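Local atomic coordinates of CurJ (Moorea producens 3L, PDB entry 5TZ6), a protein that probably catalyses vinylogous dehydration of a polyketide intermediate in curacin biosynthesis, as the dehydratase domain of a synthase module, here crystallised as an inactive mutant. Residues 70-75 with 138-143; 144-149 with 250-255; 184-189 with 198-203; 220-225 with 277-282. The protein carries 1 engineered substitution. One frame throughout, in Å; residues are numbered along the deposited sequence.

Contact 1: 70-75 with 138-143; sequences ECQIED and KLSVAN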
loop_
_atom_site.group_PDB
_atom_site.type_symbol
_atom_site.label_atom_id
_atom_site.label_comp_id
_atom_site.label_asym_id
_atom_site.label_seq_id
_atom_site.Cartn_x
_atom_site.Cartn_y
_atom_site.Cartn_z
ATOM N N GLU A 70 -2.516 -24.892 2.440
ATOM C CA GLU A 70 -3.710 -25.154 3.233
ATOM C C GLU A 70 -3.862 -24.079 4.301
ATOM O O GLU A 70 -2.901 -23.756 5.006
ATOM C CB GLU A 70 -3.630 -26.526 3.909
ATOM C CG GLU A 70 -3.606 -27.726 2.969
ATOM C CD GLU A 70 -2.202 -28.109 2.530
ATOM O OE1 GLU A 70 -1.224 -27.583 3.104
ATOM O OE2 GLU A 70 -2.079 -28.945 1.610
ATOM N N CYS A 71 -5.062 -23.521 4.423
ATOM C CA CYS A 71 -5.305 -22.575 5.499
ATOM C C CYS A 71 -6.775 -22.608 5.889
ATOM O O CYS A 71 -7.610 -23.227 5.225
ATOM C CB CYS A 71 -4.858 -21.166 5.112
ATOM S SG CYS A 71 -5.975 -20.352 4.013
ATOM N N GLN A 72 -7.083 -21.926 6.986
ATOM C CA GLN A 72 -8.408 -21.980 7.574
ATOM C C GLN A 72 -8.805 -20.604 8.077
ATOM O O GLN A 72 -7.972 -19.848 8.595
ATOM C CB GLN A 72 -8.473 -22.992 8.722
ATOM C CG GLN A 72 -7.541 -22.680 9.873
ATOM C CD GLN A 72 -7.564 -23.752 10.945
ATOM O OE1 GLN A 72 -8.060 -24.859 10.724
ATOM N NE2 GLN A 72 -7.015 -23.433 12.113
ATOM N N ILE A 73 -10.083 -20.288 7.878
ATOM C CA ILE A 73 -10.713 -19.057 8.326
ATOM C C ILE A 73 -11.782 -19.454 9.331
ATOM O O ILE A 73 -12.648 -20.277 9.019
ATOM C CB ILE A 73 -11.335 -18.297 7.142
ATOM C CG1 ILE A 73 -10.361 -18.304 5.958
ATOM C CG2 ILE A 73 -11.735 -16.882 7.562
ATOM C CD1 ILE A 73 -10.943 -17.759 4.674
ATOM N N GLU A 74 -11.740 -18.871 10.521
ATOM C CA GLU A 74 -12.604 -19.299 11.609
ATOM C C GLU A 74 -13.394 -18.125 12.168
ATOM O O GLU A 74 -12.978 -16.967 12.075
ATOM C CB GLU A 74 -11.814 -19.967 12.744
ATOM C CG GLU A 74 -11.281 -21.341 12.415
ATOM C CD GLU A 74 -10.261 -21.812 13.429
ATOM O OE1 GLU A 74 -9.155 -21.235 13.479
ATOM O OE2 GLU A 74 -10.575 -22.746 14.197
ATOM N N ASP A 75 -14.543 -18.451 12.756
ATOM C CA ASP A 75 -15.428 -17.471 13.377
ATOM C C ASP A 75 -15.680 -16.286 12.451
ATOM O O ASP A 75 -15.470 -15.123 12.809
ATOM C CB ASP A 75 -14.853 -17.020 14.717
ATOM C CG ASP A 75 -14.550 -18.190 15.629
ATOM O OD1 ASP A 75 -15.311 -19.181 15.592
ATOM O OD2 ASP A 75 -13.544 -18.129 16.369
ATOM N N LYS A 138 -10.886 -14.932 12.025
ATOM C CA LYS A 138 -9.539 -15.384 12.337
ATOM C C LYS A 138 -8.994 -16.203 11.173
ATOM O O LYS A 138 -9.742 -16.862 10.454
ATOM C CB LYS A 138 -9.553 -16.193 13.647
ATOM C CG LYS A 138 -8.381 -17.110 13.896
ATOM C CD LYS A 138 -8.236 -17.351 15.391
ATOM C CE LYS A 138 -9.515 -17.951 15.972
ATOM N NZ LYS A 138 -9.463 -19.430 16.109
ATOM N N LEU A 139 -7.681 -16.154 10.982
ATOM C CA LEU A 139 -7.061 -16.690 9.777
ATOM C C LEU A 139 -5.736 -17.328 10.150
ATOM O O LEU A 139 -4.880 -16.665 10.740
ATOM C CB LEU A 139 -6.849 -15.576 8.748
ATOM C CG LEU A 139 -6.021 -15.865 7.504
ATOM C CD1 LEU A 139 -6.719 -16.905 6.650
ATOM C CD2 LEU A 139 -5.804 -14.570 6.737
ATOM N N SER A 140 -5.549 -18.596 9.801
ATOM C CA SER A 140 -4.305 -19.250 10.176
ATOM C C SER A 140 -4.018 -20.386 9.211
ATOM O O SER A 140 -4.890 -20.831 8.464
ATOM C CB SER A 140 -4.353 -19.800 11.605
ATOM O OG SER A 140 -5.261 -20.887 11.700
ATOM N N VAL A 141 -2.778 -20.876 9.265
ATOM C CA VAL A 141 -2.416 -22.023 8.448
ATOM C C VAL A 141 -3.176 -23.251 8.936
ATOM O O VAL A 141 -3.678 -23.309 10.065
ATOM C CB VAL A 141 -0.896 -22.257 8.472
ATOM C CG1 VAL A 141 -0.496 -23.292 7.433
ATOM C CG2 VAL A 141 -0.157 -20.951 8.232
ATOM N N ALA A 142 -3.297 -24.232 8.055
ATOM C CA ALA A 142 -3.915 -25.497 8.400
ATOM C C ALA A 142 -3.072 -26.607 7.798
ATOM O O ALA A 142 -2.074 -26.359 7.114
ATOM C CB ALA A 142 -5.364 -25.565 7.909
ATOM N N ASN A 143 -3.470 -27.840 8.069
ATOM C CA ASN A 143 -2.812 -29.028 7.552
ATOM C C ASN A 143 -3.746 -29.776 6.608
ATOM O O ASN A 143 -4.954 -29.520 6.552
ATOM C CB ASN A 143 -2.341 -29.931 8.696
ATOM C CG ASN A 143 -3.292 -29.914 9.871
ATOM O OD1 ASN A 143 -4.381 -30.479 9.812
ATOM N ND2 ASN A 143 -2.883 -29.254 10.952
#
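Gln72 and Ser140 face each other as a hydrogen-bonded pair of the antiparallel ladder between strands 71-74 and 138-141, and their side chains rise from the same face. Gln72 CB lies 4.1 Å from Ala142 CB. From there CG sits between the backbone N and the carbonyl carbon (chi1 61°) and passes 3.4 Å from Ser140 OG. The rest of the chain runs out extended. At the amide, Gln72 OE1 is 4.0 Å from Ala142 CB, while NE2 donates to Ser140 OG at 3.1 Å, the hydroxyl being slightly tilted from the amide plane. Ser140 OG in turn gives a weak bond to Val141 O of its own strand, and so accepts from Gln72 and donates along its own chain. Further along this face the Lys138 chain bends at chi3 and chi4, bringing NZ 3.2 Å from Glu74 OE1, a salt bridge whose hydrogen bond is weak. The other face is apolar: Ile73 and Leu139 lie side by side, Ile73 CG1 4.0 Å from Leu139 CD1. That face packs on Leu58 and Leu59 of helix 51-65 and on Phe105 of strand 102-110, while the far edge of strand 71-77 pairs with strand 239-250 through Cys71 to Phe250 and Ile73 to Phe248.

Contact 2: 144-149 with 250-255; sequences AEQSLI and FYNSSD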
loop_
_atom_site.group_PDB
_atom_site.type_symbol
_atom_site.label_atom_id
_atom_site.label_comp_id
_atom_site.label_asym_id
_atom_site.label_seq_id
_atom_site.Cartn_x
_atom_site.Cartn_y
_atom_site.Cartn_z
ATOM N N ALA A 144 -3.164 -30.696 5.847
ATOM C CA ALA A 144 -3.932 -31.482 4.898
ATOM C C ALA A 144 -4.716 -32.559 5.635
ATOM O O ALA A 144 -4.299 -33.052 6.685
ATOM C CB ALA A 144 -3.016 -32.115 3.852
ATOM N N GLU A 145 -5.876 -32.910 5.075
ATOM C CA GLU A 145 -6.783 -33.847 5.730
ATOM C C GLU A 145 -7.551 -34.651 4.690
ATOM O O GLU A 145 -8.727 -34.979 4.882
ATOM C CB GLU A 145 -7.767 -33.115 6.646
ATOM C CG GLU A 145 -7.142 -32.048 7.525
ATOM C CD GLU A 145 -8.164 -31.353 8.401
ATOM O OE1 GLU A 145 -8.576 -31.944 9.421
ATOM O OE2 GLU A 145 -8.561 -30.217 8.063
ATOM N N GLN A 146 -6.900 -34.979 3.580
ATOM C CA GLN A 146 -7.605 -35.525 2.424
ATOM C C GLN A 146 -7.565 -37.053 2.336
ATOM O O GLN A 146 -6.488 -37.650 2.339
ATOM C CB GLN A 146 -7.028 -34.906 1.147
ATOM C CG GLN A 146 -7.502 -33.478 0.902
ATOM C CD GLN A 146 -6.426 -32.584 0.316
ATOM O OE1 GLN A 146 -5.409 -32.311 0.960
ATOM N NE2 GLN A 146 -6.645 -32.118 -0.909
ATOM N N SER A 147 -8.739 -37.685 2.262
ATOM C CA SER A 147 -10.027 -36.983 2.324
ATOM C C SER A 147 -11.140 -37.860 2.959
ATOM O O SER A 147 -11.366 -37.730 4.162
ATOM C CB SER A 147 -10.447 -36.486 0.934
ATOM O OG SER A 147 -9.334 -36.046 0.177
ATOM N N LEU A 148 -11.832 -38.747 2.223
ATOM C CA LEU A 148 -11.606 -39.089 0.813
ATOM C C LEU A 148 -12.494 -40.239 0.311
ATOM O O LEU A 148 -11.966 -41.313 0.021
ATOM C CB LEU A 148 -10.140 -39.482 0.594
ATOM C CG LEU A 148 -9.557 -39.651 -0.814
ATOM C CD1 LEU A 148 -10.576 -39.342 -1.901
ATOM C CD2 LEU A 148 -8.323 -38.775 -0.975
ATOM N N ILE A 149 -13.814 -40.061 0.192
ATOM C CA ILE A 149 -14.555 -38.875 0.600
ATOM C C ILE A 149 -15.822 -39.306 1.344
ATOM O O ILE A 149 -16.162 -38.714 2.370
ATOM C CB ILE A 149 -14.930 -37.971 -0.594
ATOM C CG1 ILE A 149 -13.787 -37.897 -1.604
ATOM C CG2 ILE A 149 -15.333 -36.578 -0.110
ATOM C CD1 ILE A 149 -13.742 -39.080 -2.546
ATOM N N PHE A 250 -9.392 -24.251 3.181
ATOM C CA PHE A 250 -8.928 -24.384 1.811
ATOM C C PHE A 250 -7.706 -25.293 1.811
ATOM O O PHE A 250 -6.710 -25.000 2.484
ATOM C CB PHE A 250 -8.587 -23.014 1.227
ATOM C CG PHE A 250 -7.892 -23.069 -0.106
ATOM C CD1 PHE A 250 -8.583 -23.410 -1.264
ATOM C CD2 PHE A 250 -6.541 -22.778 -0.201
ATOM C CE1 PHE A 250 -7.930 -23.450 -2.492
ATOM C CE2 PHE A 250 -5.884 -22.822 -1.423
ATOM C CZ PHE A 250 -6.580 -23.160 -2.568
ATOM N N TYR A 251 -7.790 -26.397 1.067
ATOM C CA TYR A 251 -6.710 -27.376 0.971
ATOM C C TYR A 251 -5.822 -27.131 -0.246
ATOM O O TYR A 251 -4.611 -26.947 -0.105
ATOM C CB TYR A 251 -7.299 -28.793 0.943
ATOM C CG TYR A 251 -8.054 -29.133 2.206
ATOM C CD1 TYR A 251 -7.392 -29.642 3.315
ATOM C CD2 TYR A 251 -9.421 -28.915 2.302
ATOM C CE1 TYR A 251 -8.072 -29.943 4.477
ATOM C CE2 TYR A 251 -10.114 -29.213 3.464
ATOM C CZ TYR A 251 -9.436 -29.727 4.545
ATOM O OH TYR A 251 -10.115 -30.024 5.700
ATOM N N ASN A 252 -6.401 -27.133 -1.444
ATOM C CA ASN A 252 -5.644 -26.860 -2.659
ATOM C C ASN A 252 -6.612 -26.515 -3.782
ATOM O O ASN A 252 -7.772 -26.935 -3.767
ATOM C CB ASN A 252 -4.761 -28.052 -3.054
ATOM C CG ASN A 252 -5.555 -29.331 -3.248
ATOM O OD1 ASN A 252 -5.530 -30.223 -2.397
ATOM N ND2 ASN A 252 -6.269 -29.427 -4.366
ATOM N N SER A 253 -6.123 -25.751 -4.754
ATOM C CA SER A 253 -6.950 -25.344 -5.880
ATOM C C SER A 253 -6.983 -26.447 -6.933
ATOM O O SER A 253 -6.010 -27.179 -7.127
ATOM C CB SER A 253 -6.425 -24.041 -6.488
ATOM O OG SER A 253 -7.464 -23.322 -7.132
ATOM N N SER A 254 -8.124 -26.567 -7.609
ATOM C CA SER A 254 -8.372 -27.634 -8.573
ATOM C C SER A 254 -8.331 -27.118 -10.007
ATOM O O SER A 254 -9.076 -26.198 -10.362
ATOM C CB SER A 254 -9.721 -28.295 -8.300
ATOM O OG SER A 254 -9.940 -29.381 -9.181
ATOM N N ASP A 255 -7.461 -27.714 -10.827
ATOM C CA ASP A 255 -7.513 -27.510 -12.271
ATOM C C ASP A 255 -8.800 -28.046 -12.888
ATOM O O ASP A 255 -9.066 -27.777 -14.065
ATOM C CB ASP A 255 -6.306 -28.190 -12.932
ATOM C CG ASP A 255 -6.321 -28.082 -14.452
ATOM O OD1 ASP A 255 -6.742 -27.030 -14.977
ATOM O OD2 ASP A 255 -5.919 -29.058 -15.125
#
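Gln146 NE2 donates to Asn252 OD1 at 2.7 Å, the shorter of two side-chain hydrogen bonds between 144-149 and 250-255; the acceptor lies in the amide plane of Gln146, and the two amides are nearly coplanar, 30° apart. Next to it, Tyr251 OH donates to Glu145 OE2 at 2.8 Å, reaching the oxygen from above the carboxylate plane. The Glu145 chain, straight beyond CG (chi2 180°), crosses the phenol at about a right angle, with its CG 3.8 Å from Tyr251 CE1. In the double hot-dog fold of polyketide dehydratases, 144-149 belongs to the connection running from strand 132-141 to helix 151-157, and this contact joins its first residues to the chain just after strand 239-250. Around the polar pair the packing is modest. The Gln146 side chain runs antiparallel to that of Tyr251, bringing NE2 to 3.9 Å from Tyr251 CB, and Ala144 CA meets the ring at its edge, 4.2 Å from Tyr251 CD1. Leu288 of strand 288-300 touches both Gln146 and Tyr251, and Gln291 of the same strand also packs on the tyrosine.

Contact 3: 184-189 with 198-203; sequences WIEQVW and QMKVPK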
loop_
_atom_site.group_PDB
_atom_site.type_symbol
_atom_site.label_atom_id
_atom_site.label_comp_id
_atom_site.label_asym_id
_atom_site.label_seq_id
_atom_site.Cartn_x
_atom_site.Cartn_y
_atom_site.Cartn_z
ATOM N N TRP A 184 -22.772 -22.251 -11.210
ATOM C CA TRP A 184 -21.854 -23.378 -11.301
ATOM C C TRP A 184 -22.558 -24.722 -11.190
ATOM O O TRP A 184 -22.070 -25.718 -11.740
ATOM C CB TRP A 184 -20.796 -23.298 -10.188
ATOM C CG TRP A 184 -19.665 -22.329 -10.411
ATOM C CD1 TRP A 184 -19.747 -20.969 -10.482
ATOM C CD2 TRP A 184 -18.279 -22.656 -10.579
ATOM N NE1 TRP A 184 -18.501 -20.429 -10.686
ATOM C CE2 TRP A 184 -17.581 -21.444 -10.751
ATOM C CE3 TRP A 184 -17.561 -23.857 -10.605
ATOM C CZ2 TRP A 184 -16.199 -21.398 -10.945
ATOM C CZ3 TRP A 184 -16.186 -23.811 -10.800
ATOM C CH2 TRP A 184 -15.523 -22.590 -10.967
ATOM N N ILE A 185 -23.675 -24.780 -10.470
ATOM C CA ILE A 185 -24.338 -26.047 -10.176
ATOM C C ILE A 185 -25.043 -26.550 -11.431
ATOM O O ILE A 185 -26.047 -25.983 -11.867
ATOM C CB ILE A 185 -25.309 -25.915 -8.998
ATOM C CG1 ILE A 185 -24.532 -25.468 -7.750
ATOM C CG2 ILE A 185 -26.059 -27.217 -8.778
ATOM C CD1 ILE A 185 -25.355 -25.284 -6.509
ATOM N N GLU A 186 -24.509 -27.619 -12.021
ATOM C CA GLU A 186 -25.120 -28.237 -13.187
ATOM C C GLU A 186 -26.091 -29.349 -12.823
ATOM O O GLU A 186 -27.079 -29.547 -13.538
ATOM C CB GLU A 186 -24.049 -28.807 -14.119
ATOM C CG GLU A 186 -23.199 -27.764 -14.816
ATOM C CD GLU A 186 -23.585 -27.594 -16.271
ATOM O OE1 GLU A 186 -23.391 -28.551 -17.053
ATOM O OE2 GLU A 186 -24.089 -26.509 -16.634
ATOM N N GLN A 187 -25.852 -30.083 -11.736
ATOM C CA GLN A 187 -26.747 -31.190 -11.417
ATOM C C GLN A 187 -26.937 -31.285 -9.913
ATOM O O GLN A 187 -26.066 -30.880 -9.140
ATOM C CB GLN A 187 -26.210 -32.512 -11.972
ATOM C CG GLN A 187 -26.432 -32.676 -13.457
ATOM C CD GLN A 187 -26.071 -34.061 -13.937
ATOM O OE1 GLN A 187 -26.936 -34.846 -14.329
ATOM N NE2 GLN A 187 -24.783 -34.378 -13.894
ATOM N N VAL A 188 -28.083 -31.823 -9.499
ATOM C CA VAL A 188 -28.441 -31.851 -8.083
ATOM C C VAL A 188 -29.129 -33.166 -7.750
ATOM O O VAL A 188 -30.080 -33.570 -8.427
ATOM C CB VAL A 188 -29.341 -30.661 -7.700
ATOM C CG1 VAL A 188 -29.613 -30.654 -6.195
ATOM C CG2 VAL A 188 -28.686 -29.356 -8.126
ATOM N N TRP A 189 -28.661 -33.817 -6.687
ATOM C CA TRP A 189 -29.255 -35.044 -6.171
ATOM C C TRP A 189 -29.596 -34.834 -4.707
ATOM O O TRP A 189 -28.725 -34.469 -3.910
ATOM C CB TRP A 189 -28.303 -36.229 -6.321
ATOM C CG TRP A 189 -28.088 -36.624 -7.727
ATOM C CD1 TRP A 189 -28.802 -37.536 -8.443
ATOM C CD2 TRP A 189 -27.074 -36.126 -8.602
ATOM N NE1 TRP A 189 -28.299 -37.634 -9.717
ATOM C CE2 TRP A 189 -27.235 -36.779 -9.840
ATOM C CE3 TRP A 189 -26.045 -35.190 -8.459
ATOM C CZ2 TRP A 189 -26.408 -36.525 -10.930
ATOM C CZ3 TRP A 189 -25.224 -34.939 -9.541
ATOM C CH2 TRP A 189 -25.409 -35.605 -10.762
ATOM N N GLN A 198 -23.320 -31.516 -8.596
ATOM C CA GLN A 198 -22.260 -31.492 -9.586
ATOM C C GLN A 198 -22.131 -30.078 -10.128
ATOM O O GLN A 198 -23.141 -29.447 -10.475
ATOM C CB GLN A 198 -22.534 -32.454 -10.736
ATOM C CG GLN A 198 -21.411 -32.446 -11.753
ATOM C CD GLN A 198 -21.684 -33.342 -12.931
ATOM O OE1 GLN A 198 -22.660 -33.149 -13.655
ATOM N NE2 GLN A 198 -20.825 -34.330 -13.133
ATOM N N MET A 199 -20.887 -29.607 -10.229
ATOM C CA MET A 199 -20.572 -28.242 -10.618
ATOM C C MET A 199 -19.582 -28.222 -11.770
ATOM O O MET A 199 -18.643 -29.024 -11.815
ATOM C CB MET A 199 -19.983 -27.453 -9.453
ATOM C CG MET A 199 -21.023 -26.900 -8.518
ATOM S SD MET A 199 -20.449 -26.861 -6.823
ATOM C CE MET A 199 -21.683 -25.788 -6.089
ATOM N N LYS A 200 -19.807 -27.294 -12.696
ATOM C CA LYS A 200 -18.899 -27.029 -13.798
ATOM C C LYS A 200 -18.602 -25.538 -13.834
ATOM O O LYS A 200 -19.429 -24.712 -13.435
ATOM C CB LYS A 200 -19.480 -27.468 -15.151
ATOM C CG LYS A 200 -19.631 -28.969 -15.327
ATOM C CD LYS A 200 -20.201 -29.296 -16.703
ATOM C CE LYS A 200 -20.274 -30.800 -16.945
ATOM N NZ LYS A 200 -20.841 -31.128 -18.286
ATOM N N VAL A 201 -17.402 -25.207 -14.295
ATOM C CA VAL A 201 -16.941 -23.823 -14.351
ATOM C C VAL A 201 -17.728 -23.108 -15.442
ATOM O O VAL A 201 -17.730 -23.559 -16.598
ATOM C CB VAL A 201 -15.424 -23.754 -14.593
ATOM C CG1 VAL A 201 -15.040 -24.669 -15.724
ATOM C CG2 VAL A 201 -14.994 -22.325 -14.888
ATOM N N PRO A 202 -18.441 -22.028 -15.123
ATOM C CA PRO A 202 -19.177 -21.302 -16.161
ATOM C C PRO A 202 -18.279 -20.948 -17.340
ATOM O O PRO A 202 -17.084 -20.688 -17.187
ATOM C CB PRO A 202 -19.659 -20.045 -15.433
ATOM C CG PRO A 202 -19.791 -20.476 -14.016
ATOM C CD PRO A 202 -18.705 -21.489 -13.776
ATOM N N LYS A 203 -18.882 -20.928 -18.527
ATOM C CA LYS A 203 -18.158 -20.593 -19.744
ATOM C C LYS A 203 -17.679 -19.144 -19.761
ATOM O O LYS A 203 -16.780 -18.809 -20.537
ATOM C CB LYS A 203 -19.049 -20.919 -20.944
ATOM C CG LYS A 203 -19.194 -22.428 -21.137
ATOM C CD LYS A 203 -20.464 -22.817 -21.872
ATOM C CE LYS A 203 -21.609 -22.989 -20.875
ATOM N NZ LYS A 203 -22.923 -23.292 -21.506
#
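Trp184 turns its indole so that Val201 and Pro202 lie over one face. With CG beside the backbone N (chi1 -78°), the ring sits flat beneath Val201 CA, a CH-pi contact 3.8 Å from the six-membered centroid, while Pro202 CD stands over the five-membered ring. Trp184 NE1 is hydrogen-bonded to Thr216 OG1. Ile185 and Met199 run side by side on one face of the hairpin formed by strands 185-190 and 194-200; Met199 bends at chi2 to bring CE against Ile185 CG1. On the other face Gln187 and Gln198, both extended beyond CG, lie alongside each other and join Gln187 NE2 to Gln198 OE1, a bond modelled too short for its length to be trusted. Glu186 bends at chi2 to cross Lys200, whose NZ lies 3.8 Å from Glu186 OE1, a long salt bridge. A classic beta bulge shifts the register here: Gln198 O accepts from Glu186 N at 2.8 Å and from Gln187 N at 3.1 Å. Two donors thus share one carbonyl, which satisfies both amides of the bulge.

Contact 4: 220-225 with 277-282; sequences SCFQSI and ADIQLF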
loop_
_atom_site.group_PDB
_atom_site.type_symbol
_atom_site.label_atom_id
_atom_site.label_comp_id
_atom_site.label_asym_id
_atom_site.label_seq_id
_atom_site.Cartn_x
_atom_site.Cartn_y
_atom_site.Cartn_z
ATOM N N SER A 220 -21.404 -20.622 -5.060
ATOM C CA SER A 220 -22.179 -21.789 -5.471
ATOM C C SER A 220 -22.266 -22.797 -4.333
ATOM O O SER A 220 -23.338 -23.362 -4.058
ATOM C CB SER A 220 -21.540 -22.432 -6.702
ATOM O OG SER A 220 -21.517 -21.533 -7.800
ATOM N N CYS A 221 -21.150 -22.996 -3.628
ATOM C CA CYS A 221 -21.163 -23.902 -2.486
ATOM C C CYS A 221 -22.209 -23.472 -1.469
ATOM O O CYS A 221 -22.992 -24.296 -0.985
ATOM C CB CYS A 221 -19.777 -23.969 -1.841
ATOM S SG CYS A 221 -18.600 -24.968 -2.762
ATOM N N PHE A 222 -22.247 -22.178 -1.136
ATOM C CA PHE A 222 -23.305 -21.726 -0.234
ATOM C C PHE A 222 -24.698 -21.894 -0.841
ATOM O O PHE A 222 -25.669 -22.113 -0.106
ATOM C CB PHE A 222 -23.076 -20.272 0.172
ATOM C CG PHE A 222 -21.790 -20.044 0.913
ATOM C CD1 PHE A 222 -21.100 -21.109 1.473
ATOM C CD2 PHE A 222 -21.279 -18.764 1.068
ATOM C CE1 PHE A 222 -19.913 -20.906 2.154
ATOM C CE2 PHE A 222 -20.098 -18.550 1.752
ATOM C CZ PHE A 222 -19.413 -19.624 2.295
ATOM N N GLN A 223 -24.818 -21.810 -2.174
ATOM C CA GLN A 223 -26.116 -21.964 -2.826
ATOM C C GLN A 223 -26.650 -23.376 -2.675
ATOM O O GLN A 223 -27.867 -23.587 -2.736
ATOM C CB GLN A 223 -26.027 -21.636 -4.314
ATOM C CG GLN A 223 -25.579 -20.242 -4.664
ATOM C CD GLN A 223 -25.246 -20.135 -6.137
ATOM O OE1 GLN A 223 -25.722 -20.933 -6.939
ATOM N NE2 GLN A 223 -24.410 -19.169 -6.496
ATOM N N SER A 224 -25.762 -24.357 -2.507
ATOM C CA SER A 224 -26.240 -25.730 -2.381
ATOM C C SER A 224 -27.278 -25.871 -1.272
ATOM O O SER A 224 -28.203 -26.680 -1.392
ATOM C CB SER A 224 -25.071 -26.683 -2.126
ATOM O OG SER A 224 -24.387 -26.351 -0.929
ATOM N N ILE A 225 -27.164 -25.087 -0.194
ATOM C CA ILE A 225 -28.086 -25.286 0.921
ATOM C C ILE A 225 -29.506 -24.961 0.505
ATOM O O ILE A 225 -30.458 -25.500 1.081
ATOM C CB ILE A 225 -27.706 -24.452 2.163
ATOM C CG1 ILE A 225 -28.321 -23.056 2.077
ATOM C CG2 ILE A 225 -26.191 -24.392 2.355
ATOM C CD1 ILE A 225 -28.919 -22.591 3.387
ATOM N N ALA A 277 -25.381 -26.137 8.522
ATOM C CA ALA A 277 -24.931 -27.106 7.536
ATOM C C ALA A 277 -23.417 -27.273 7.582
ATOM O O ALA A 277 -22.684 -26.368 7.991
ATOM C CB ALA A 277 -25.352 -26.675 6.132
ATOM N N ASP A 278 -22.964 -28.450 7.157
ATOM C CA ASP A 278 -21.575 -28.713 6.819
ATOM C C ASP A 278 -21.485 -28.960 5.318
ATOM O O ASP A 278 -22.374 -29.588 4.723
ATOM C CB ASP A 278 -21.032 -29.924 7.584
ATOM C CG ASP A 278 -20.871 -29.659 9.078
ATOM O OD1 ASP A 278 -20.529 -28.518 9.456
ATOM O OD2 ASP A 278 -21.086 -30.596 9.877
ATOM N N ILE A 279 -20.403 -28.473 4.714
ATOM C CA ILE A 279 -20.211 -28.535 3.272
ATOM C C ILE A 279 -18.818 -29.065 2.970
ATOM O O ILE A 279 -17.853 -28.774 3.685
ATOM C CB ILE A 279 -20.421 -27.148 2.626
ATOM C CG1 ILE A 279 -21.750 -26.542 3.101
ATOM C CG2 ILE A 279 -20.349 -27.251 1.113
ATOM C CD1 ILE A 279 -21.923 -25.079 2.766
ATOM N N GLN A 280 -18.719 -29.828 1.879
ATOM C CA GLN A 280 -17.478 -30.450 1.428
ATOM C C GLN A 280 -17.401 -30.306 -0.085
ATOM O O GLN A 280 -18.237 -30.851 -0.810
ATOM C CB GLN A 280 -17.415 -31.921 1.841
ATOM C CG GLN A 280 -17.169 -32.131 3.328
ATOM C CD GLN A 280 -16.991 -33.588 3.673
ATOM O OE1 GLN A 280 -17.679 -34.453 3.133
ATOM N NE2 GLN A 280 -16.046 -33.875 4.557
ATOM N N LEU A 281 -16.441 -29.531 -0.561
ATOM C CA LEU A 281 -16.154 -29.428 -1.981
ATOM C C LEU A 281 -14.965 -30.328 -2.284
ATOM O O LEU A 281 -13.926 -30.211 -1.630
ATOM C CB LEU A 281 -15.849 -27.979 -2.352
ATOM C CG LEU A 281 -15.547 -27.632 -3.806
ATOM C CD1 LEU A 281 -16.739 -27.931 -4.711
ATOM C CD2 LEU A 281 -15.137 -26.169 -3.889
ATOM N N PHE A 282 -15.112 -31.237 -3.250
ATOM C CA PHE A 282 -14.026 -32.164 -3.549
ATOM C C PHE A 282 -13.924 -32.446 -5.045
ATOM O O PHE A 282 -14.801 -32.099 -5.849
ATOM C CB PHE A 282 -14.142 -33.475 -2.752
ATOM C CG PHE A 282 -15.442 -34.181 -2.921
ATOM C CD1 PHE A 282 -16.546 -33.812 -2.172
ATOM C CD2 PHE A 282 -15.560 -35.227 -3.824
ATOM C CE1 PHE A 282 -17.753 -34.461 -2.330
ATOM C CE2 PHE A 282 -16.761 -35.884 -3.987
ATOM C CZ PHE A 282 -17.861 -35.500 -3.240
#
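Cys221 O accepts a hydrogen bond from Ser224 N at 3.2 Å, within its own segment, and Ile279 CD1 of the facing strand comes up to the same oxygen at 4.0 Å. The Ser224 hydroxyl, standing between its own backbone N and carbonyl carbon (chi1 60°), also points at this oxygen but is modelled too close for that bond to be relied on; it is hydrogen-bonded as well to Thr263 OG1 of strand 258-267. No polar bond runs between 220-225 and 277-282, and the rest is apolar. Cys221 SG lies 3.8 Å from Leu281 CD2 and 4.0 Å from Leu281 CD1, so the sulfur rests against the forked end of the leucine. In the double hot-dog fold of polyketide dehydratases a sheet wraps round a helix, and here strand 274-282 faces helix 215-223; Ala277, Ile279 and Leu281 are the alternate residues of the strand that point to it. Ile279 sits between neighbours: its CD1 meets Phe222 CD1 at the ring edge, at 4.3 Å, and is the same distance from Ile225 CG2. Toward the start of segment 277-282, Ile225 CG2 lies 4.5 Å from Ala277 CB. The Phe222 side chain is about 5 Å from the bound hydroxy-methylheptenoic acid and packs on Pro242 of its pocket; its ring also meets that of Phe295, the planes at about 45°.

Following the chain from the N terminus, contact 1 comes first: strand 132-141 returns to strand 71-77 and closes a loop of 62 residues. Directly after it, contact 2 joins the connection beyond strand 132-141 to the end of strand 239-250; the two contacts touch, with Cys71 O probably bonded to Phe250 N. Inside that long loop lies contact 3, a short hairpin. Contact 4, which sets helix 215-223 on strand 274-282, starts inside it too but ends beyond it, so contacts 2 and 4 cross, meeting where Ile149 packs on Phe282. Contacts 3 and 4 meet through Ser220, joining the hairpin to helix 215-223. Contacts 1 and 3 remain about 17 Å apart at their nearest atoms.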